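Local coordinates for protein cytochrome P450 CYP260B1 (Sorangium cellulosum, PDB 5HIW) that belongs to the cytochrome P450 family of haem proteins and holds protoporphyrin IX with its iron within a mostly helical fold, at residues Gly141-Glu144 against Glu145-Ala148; Ala148-Asp151 against Ala152-Arg155; Ala178-Glu181 against Ala182-Glu186. All blocks are in the same frame, centred on the assembly; numbering follows the deposited sequence.

Contact 1: residues Gly141-Glu144 against Glu145-Ala148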
loop_
_atom_site.group_PDB
_atom_site.type_symbol
_atom_site.label_atom_id
_atom_site.label_comp_id
_atom_site.label_asym_id
_atom_site.label_seq_id
_atom_site.Cartn_x
_atom_site.Cartn_y
_atom_site.Cartn_z
ATOM N N GLY A 141 8.662 0.138 18.787
ATOM C CA GLY A 141 9.563 0.420 19.932
ATOM C C GLY A 141 10.937 0.817 19.412
ATOM O O GLY A 141 11.910 0.683 20.123
ATOM N N LEU A 142 11.009 1.286 18.169
ATOM C CA LEU A 142 12.293 1.769 17.640
ATOM C C LEU A 142 12.537 3.160 18.118
ATOM O O LEU A 142 11.675 4.002 18.134
ATOM C CB LEU A 142 12.377 1.662 16.122
ATOM C CG LEU A 142 12.337 0.287 15.519
ATOM C CD1 LEU A 142 11.937 0.295 14.022
ATOM C CD2 LEU A 142 13.681 -0.402 15.661
ATOM N N PRO A 143 13.778 3.474 18.404
ATOM C CA PRO A 143 14.121 4.764 19.001
ATOM C C PRO A 143 13.916 5.921 18.080
ATOM O O PRO A 143 14.297 5.808 16.937
ATOM C CB PRO A 143 15.648 4.634 19.323
ATOM C CG PRO A 143 16.038 3.257 18.910
ATOM C CD PRO A 143 14.884 2.549 18.237
ATOM N N GLU A 144 13.414 7.033 18.582
ATOM C CA GLU A 144 13.234 8.212 17.834
ATOM C C GLU A 144 14.549 8.697 17.211
ATOM O O GLU A 144 14.532 9.174 16.086
ATOM C CB GLU A 144 12.633 9.336 18.655
ATOM C CG GLU A 144 12.674 10.643 17.861
ATOM C CD GLU A 144 11.470 11.535 17.953
ATOM O OE1 GLU A 144 10.381 11.071 18.378
ATOM O OE2 GLU A 144 11.668 12.724 17.585
ATOM N N GLU A 145 15.675 8.523 17.884
ATOM C CA GLU A 145 16.928 9.106 17.334
ATOM C C GLU A 145 17.424 8.321 16.122
ATOM O O GLU A 145 18.336 8.773 15.414
ATOM C CB GLU A 145 18.017 9.191 18.433
ATOM C CG GLU A 145 18.600 7.880 18.816
ATOM C CD GLU A 145 17.856 7.157 19.930
ATOM O OE1 GLU A 145 16.670 7.551 20.329
ATOM O OE2 GLU A 145 18.498 6.147 20.353
ATOM N N ARG A 146 16.822 7.147 15.819
ATOM C CA ARG A 146 17.272 6.370 14.696
ATOM C C ARG A 146 16.292 6.472 13.479
ATOM O O ARG A 146 16.459 5.688 12.528
ATOM C CB ARG A 146 17.515 4.912 15.069
ATOM C CG ARG A 146 18.503 4.812 16.229
ATOM C CD ARG A 146 18.970 3.410 16.412
ATOM N NE ARG A 146 19.963 2.985 15.444
ATOM C CZ ARG A 146 20.747 1.921 15.602
ATOM N NH1 ARG A 146 20.686 1.221 16.694
ATOM N NH2 ARG A 146 21.639 1.594 14.699
ATOM N N ILE A 147 15.333 7.397 13.542
ATOM C CA ILE A 147 14.245 7.431 12.466
ATOM C C ILE A 147 14.835 7.599 11.068
ATOM O O ILE A 147 14.501 6.847 10.126
ATOM C CB ILE A 147 13.183 8.481 12.755
ATOM C CG1 ILE A 147 12.301 7.969 13.891
ATOM C CG2 ILE A 147 12.311 8.735 11.531
ATOM C CD1 ILE A 147 11.347 9.026 14.424
ATOM N N ALA A 148 15.729 8.572 10.898
ATOM C CA ALA A 148 16.422 8.717 9.544
ATOM C C ALA A 148 17.252 7.524 9.071
ATOM O O ALA A 148 17.221 7.048 7.882
ATOM C CB ALA A 148 17.265 10.028 9.559
#

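Contact 2: residues Ala148-Asp151 against Ala152-Arg155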
loop_
_atom_site.group_PDB
_atom_site.type_symbol
_atom_site.label_atom_id
_atom_site.label_comp_id
_atom_site.label_asym_id
_atom_site.label_seq_id
_atom_site.Cartn_x
_atom_site.Cartn_y
_atom_site.Cartn_z
ATOM N N ALA A 148 15.729 8.572 10.898
ATOM C CA ALA A 148 16.422 8.717 9.544
ATOM C C ALA A 148 17.252 7.524 9.071
ATOM O O ALA A 148 17.221 7.048 7.882
ATOM C CB ALA A 148 17.265 10.028 9.559
ATOM N N GLU A 149 18.029 6.964 10.014
ATOM C CA GLU A 149 18.858 5.819 9.731
ATOM C C GLU A 149 17.961 4.664 9.273
ATOM O O GLU A 149 18.215 4.001 8.250
ATOM C CB GLU A 149 19.647 5.432 10.976
ATOM C CG GLU A 149 20.466 4.146 10.840
ATOM C CD GLU A 149 21.095 3.695 12.146
ATOM O OE1 GLU A 149 20.887 4.288 13.196
ATOM O OE2 GLU A 149 21.783 2.699 12.057
ATOM N N ASN A 150 16.888 4.466 10.053
ATOM C CA ASN A 150 15.980 3.378 9.772
ATOM C C ASN A 150 15.136 3.571 8.491
ATOM O O ASN A 150 14.903 2.596 7.779
ATOM C CB ASN A 150 15.157 3.076 10.998
ATOM C CG ASN A 150 15.998 2.352 12.046
ATOM O OD1 ASN A 150 16.963 1.667 11.703
ATOM N ND2 ASN A 150 15.639 2.499 13.295
ATOM N N ASP A 151 14.786 4.812 8.202
ATOM C CA ASP A 151 14.191 5.144 6.916
ATOM C C ASP A 151 15.102 4.678 5.766
ATOM O O ASP A 151 14.674 3.985 4.856
ATOM C CB ASP A 151 13.904 6.631 6.840
ATOM C CG ASP A 151 13.077 7.002 5.583
ATOM O OD1 ASP A 151 11.805 6.851 5.648
ATOM O OD2 ASP A 151 13.724 7.322 4.534
ATOM N N ALA A 152 16.376 5.052 5.808
ATOM C CA ALA A 152 17.301 4.594 4.805
ATOM C C ALA A 152 17.501 3.083 4.736
ATOM O O ALA A 152 17.511 2.537 3.634
ATOM C CB ALA A 152 18.633 5.307 4.902
ATOM N N LEU A 153 17.561 2.410 5.888
ATOM C CA LEU A 153 17.610 0.966 5.928
ATOM C C LEU A 153 16.371 0.303 5.276
ATOM O O LEU A 153 16.470 -0.571 4.444
ATOM C CB LEU A 153 17.843 0.458 7.332
ATOM C CG LEU A 153 19.169 0.670 8.047
ATOM C CD1 LEU A 153 19.035 0.154 9.442
ATOM C CD2 LEU A 153 20.366 0.061 7.317
ATOM N N ILE A 154 15.205 0.753 5.654
ATOM C CA ILE A 154 13.984 0.210 5.080
ATOM C C ILE A 154 13.875 0.439 3.569
ATOM O O ILE A 154 13.490 -0.434 2.824
ATOM C CB ILE A 154 12.783 0.769 5.851
ATOM C CG1 ILE A 154 12.823 0.308 7.315
ATOM C CG2 ILE A 154 11.490 0.240 5.242
ATOM C CD1 ILE A 154 11.900 1.102 8.241
ATOM N N ARG A 155 14.174 1.651 3.115
ATOM C CA ARG A 155 14.226 1.954 1.662
ATOM C C ARG A 155 15.189 1.035 0.923
ATOM O O ARG A 155 14.855 0.523 -0.160
ATOM C CB ARG A 155 14.438 3.479 1.426
ATOM C CG ARG A 155 13.163 4.257 1.876
ATOM C CD ARG A 155 13.179 5.729 1.505
ATOM N NE ARG A 155 12.264 6.416 2.412
ATOM C CZ ARG A 155 10.926 6.438 2.327
ATOM N NH1 ARG A 155 10.332 5.784 1.349
ATOM N NH2 ARG A 155 10.172 7.049 3.272
#

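Contact 3: residues Ala178-Glu181 against Ala182-Glu186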
loop_
_atom_site.group_PDB
_atom_site.type_symbol
_atom_site.label_atom_id
_atom_site.label_comp_id
_atom_site.label_asym_id
_atom_site.label_seq_id
_atom_site.Cartn_x
_atom_site.Cartn_y
_atom_site.Cartn_z
ATOM N N ALA A 178 19.745 -7.146 8.158
ATOM C CA ALA A 178 20.415 -7.626 9.329
ATOM C C ALA A 178 20.622 -6.519 10.365
ATOM O O ALA A 178 20.551 -6.806 11.534
ATOM C CB ALA A 178 21.710 -8.320 8.951
ATOM N N ALA A 179 20.790 -5.250 9.999
ATOM C CA ALA A 179 20.899 -4.206 11.001
ATOM C C ALA A 179 19.541 -3.947 11.684
ATOM O O ALA A 179 19.432 -3.650 12.890
ATOM C CB ALA A 179 21.377 -2.926 10.384
ATOM N N MET A 180 18.491 -4.025 10.878
ATOM C CA MET A 180 17.157 -3.826 11.444
ATOM C C MET A 180 16.858 -4.991 12.395
ATOM O O MET A 180 16.310 -4.802 13.469
ATOM C CB MET A 180 16.111 -3.806 10.333
ATOM C CG MET A 180 16.071 -2.503 9.546
ATOM S SD MET A 180 15.392 -1.102 10.423
ATOM C CE MET A 180 14.443 -2.010 11.682
ATOM N N GLU A 181 17.206 -6.187 11.945
ATOM C CA GLU A 181 17.016 -7.416 12.734
ATOM C C GLU A 181 17.692 -7.307 14.105
ATOM O O GLU A 181 17.093 -7.609 15.138
ATOM C CB GLU A 181 17.539 -8.614 11.923
ATOM C CG GLU A 181 16.689 -9.872 11.993
ATOM C CD GLU A 181 17.365 -11.051 11.298
ATOM O OE1 GLU A 181 18.616 -11.176 11.399
ATOM O OE2 GLU A 181 16.652 -11.846 10.667
ATOM N N ALA A 182 18.894 -6.742 14.134
ATOM C CA ALA A 182 19.606 -6.587 15.388
ATOM C C ALA A 182 18.953 -5.586 16.327
ATOM O O ALA A 182 18.881 -5.805 17.532
ATOM C CB ALA A 182 21.043 -6.189 15.102
ATOM N N GLN A 183 18.460 -4.462 15.804
ATOM C CA GLN A 183 17.703 -3.553 16.622
ATOM C C GLN A 183 16.416 -4.238 17.166
ATOM O O GLN A 183 16.001 -4.020 18.294
ATOM C CB GLN A 183 17.223 -2.319 15.822
ATOM C CG GLN A 183 18.331 -1.377 15.466
ATOM C CD GLN A 183 17.813 -0.224 14.656
ATOM O OE1 GLN A 183 17.133 0.655 15.171
ATOM N NE2 GLN A 183 18.284 -0.151 13.433
ATOM N N LEU A 184 15.794 -4.971 16.304
ATOM C CA LEU A 184 14.448 -5.567 16.627
ATOM C C LEU A 184 14.602 -6.804 17.544
ATOM O O LEU A 184 13.787 -7.021 18.420
ATOM C CB LEU A 184 13.789 -5.961 15.355
ATOM C CG LEU A 184 13.161 -4.805 14.571
ATOM C CD1 LEU A 184 12.757 -5.385 13.258
ATOM C CD2 LEU A 184 11.994 -4.170 15.286
ATOM N N ARG A 185 15.671 -7.587 17.343
ATOM C CA ARG A 185 16.054 -8.619 18.330
ATOM C C ARG A 185 16.256 -8.052 19.679
ATOM O O ARG A 185 15.784 -8.605 20.649
ATOM C CB ARG A 185 17.358 -9.294 17.963
ATOM C CG ARG A 185 17.144 -10.632 17.363
ATOM C CD ARG A 185 18.434 -11.229 16.858
ATOM N NE ARG A 185 18.053 -12.394 16.068
ATOM C CZ ARG A 185 18.161 -12.494 14.750
ATOM N NH1 ARG A 185 18.714 -11.517 14.031
ATOM N NH2 ARG A 185 17.756 -13.607 14.155
ATOM N N GLU A 186 17.014 -6.988 19.771
ATOM C CA GLU A 186 17.292 -6.402 21.064
ATOM C C GLU A 186 16.017 -5.966 21.761
ATOM O O GLU A 186 15.836 -6.172 22.959
ATOM C CB GLU A 186 18.205 -5.224 20.888
ATOM C CG GLU A 186 18.336 -4.368 22.125
ATOM C CD GLU A 186 19.380 -3.309 21.891
ATOM O OE1 GLU A 186 19.529 -2.921 20.721
ATOM O OE2 GLU A 186 20.066 -2.904 22.845
#

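Contact 1: residues Gly141-Glu144 against Glu145-Ala148
The short turn that brings the chain from helix 130-140 into helix 147-162 is closed where Pro143 meets Arg146 and Glu144 meets Ile147. Two successive backbone bonds shape it: Arg146 N donates to Pro143 O (3.1 Å) and Ile147 N to Glu144 O (3.2 Å). Both donors stand well above the plane of the carbonyl they approach, as expected of i to i+3 bonds in a tight turn, and Arg146 takes the N-cap position of the helix that follows.

Side chains close over this frame. The carboxylate of Glu145 comes up at the CB edge of the Pro143 ring, with OE1 3.3 Å from Pro143 CB and OE2 almost as near; the chain doubles back because CG sits between the backbone N and the carbonyl carbon (chi1 73°) and chi2 bends again. Arg146 runs beside the same ring, its CD 3.9 Å from Pro143 CG, and its NE goes on to a salt bridge with Glu149. Ile147 lays CD1 against Glu144 CG at 4.0 Å, and it also touches Met133 and Ser137 of helix 130-140.

Two main-chain bonds therefore hold this surface turn, with Pro143 flanked by the Glu145 carboxylate and the Arg146 methylenes, and Ile147 laid against the Glu144 stem.

Contact 2: residues Ala148-Asp151 against Ala152-Arg155
Asp151 and Arg155, one turn apart on helix 147-162, form an i to i+4 salt bridge in which the arginine grips the carboxylate side-on. Arg155 NE reaches Asp151 OD2 at 2.7 Å, close to the guanidinium plane and fairly straight. The second bond, from Arg155 NH2 to Asp151 OD1, is 2.9 Å long and more bent (135°), although it uses the syn lone pair of that oxygen. The two flat groups are turned 51° against each other, and of the two acceptors only OD2 lies near the guanidinium plane, OD1 being tilted out of it. Asp151 holds its CG on the far side from the backbone N (chi1 -171°), and the extended stem of Arg155 from CG to NE carries the guanidinium across to the carboxylate. Both groups have further partners: Tyr230 OH bonds to Asp151 OD1, and Arg155 NH1 pairs with Glu231.

On another flank of the helix Asn150 and Leu153 meet, with Asn150 OD1 3.4 Å from Leu153 CD1. The same oxygen accepts a hydrogen bond from Gln183 of helix 167-191, and Leu153 packs on Ala176, Ala179 and Met180 of that helix. Underneath, regular helical bonds run in sequence, among them Ile154 N to Asn150 O at 2.8 Å and Arg155 N to Asp151 O at 3.0 Å.

Two bonds fix the rotation of the guanidinium relative to the carboxylate. With Tyr230 and Glu231 engaged as well, the aspartate-arginine pair is part of a polar network linking this helix to neighbouring parts of the chain, and the nearby positive charge would probably favour the ionised form of Asp151.

Contact 3: residues Ala178-Glu181 against Ala182-Glu186
Met180 and Leu184 meet one turn apart on the inner face of helix 167-191, while Glu181 and Arg185 pair on its outer flank. The inner face is the tightly packed one. Met180 CE lies 4.1 Å from Leu184 CD1, brought there by bends at chi2 and chi3 that turn the end of the thioether chain forward along the helix, toward Leu184. Leu184 CG also sits over the preceding turn, 3.3 Å from Met180 O. Leu142 and Leu223 pack against both side chains; Met180 further touches Met157 of helix 147-162, and Leu184 touches Val222 of helix 218-229. Gln183 is buried beside them, its polar end taken up by Asn150 of helix 147-162.

The other flank is looser and more open to solvent, with Ala178 and Ala182 exposed. Here Glu181 and Arg185 run side by side in the same direction, joined by one salt-bridge contact in place of a two-pronged grip. Below it runs the helical bond from Arg185 N to Glu181 O. Arg185 NE also makes a long, weak ion pair with Glu219.

The carboxylate and guanidinium planes stand 78° apart, nearly perpendicular. Arg185 NH1 comes from above the carboxylate plane to Glu181 OE1, at 2.7 Å, while that oxygen stays near the plane of the guanidinium.

In the fold
Contacts 1 and 2 follow one another along the chain and share Ala148: the turn of contact 1 opens helix 147-162, and contact 2 lies on its next turns, their centres about 10 Å apart. Contact 3, on the following helix 167-191, lies across from both, its centre about 12 Å from that of contact 1 and about 13 Å from that of contact 2. A probable hydrogen bond of 2.8 Å from Gln183 NE2 to Asn150 OD1 joins contacts 2 and 3, while Leu142 CD1 meets Met180 CE at 4.1 Å between contacts 1 and 3. All three lie on one side of the chain's centre. The side chain of Ile154 is about 11 Å and that of Leu184 about 13 Å from the haem.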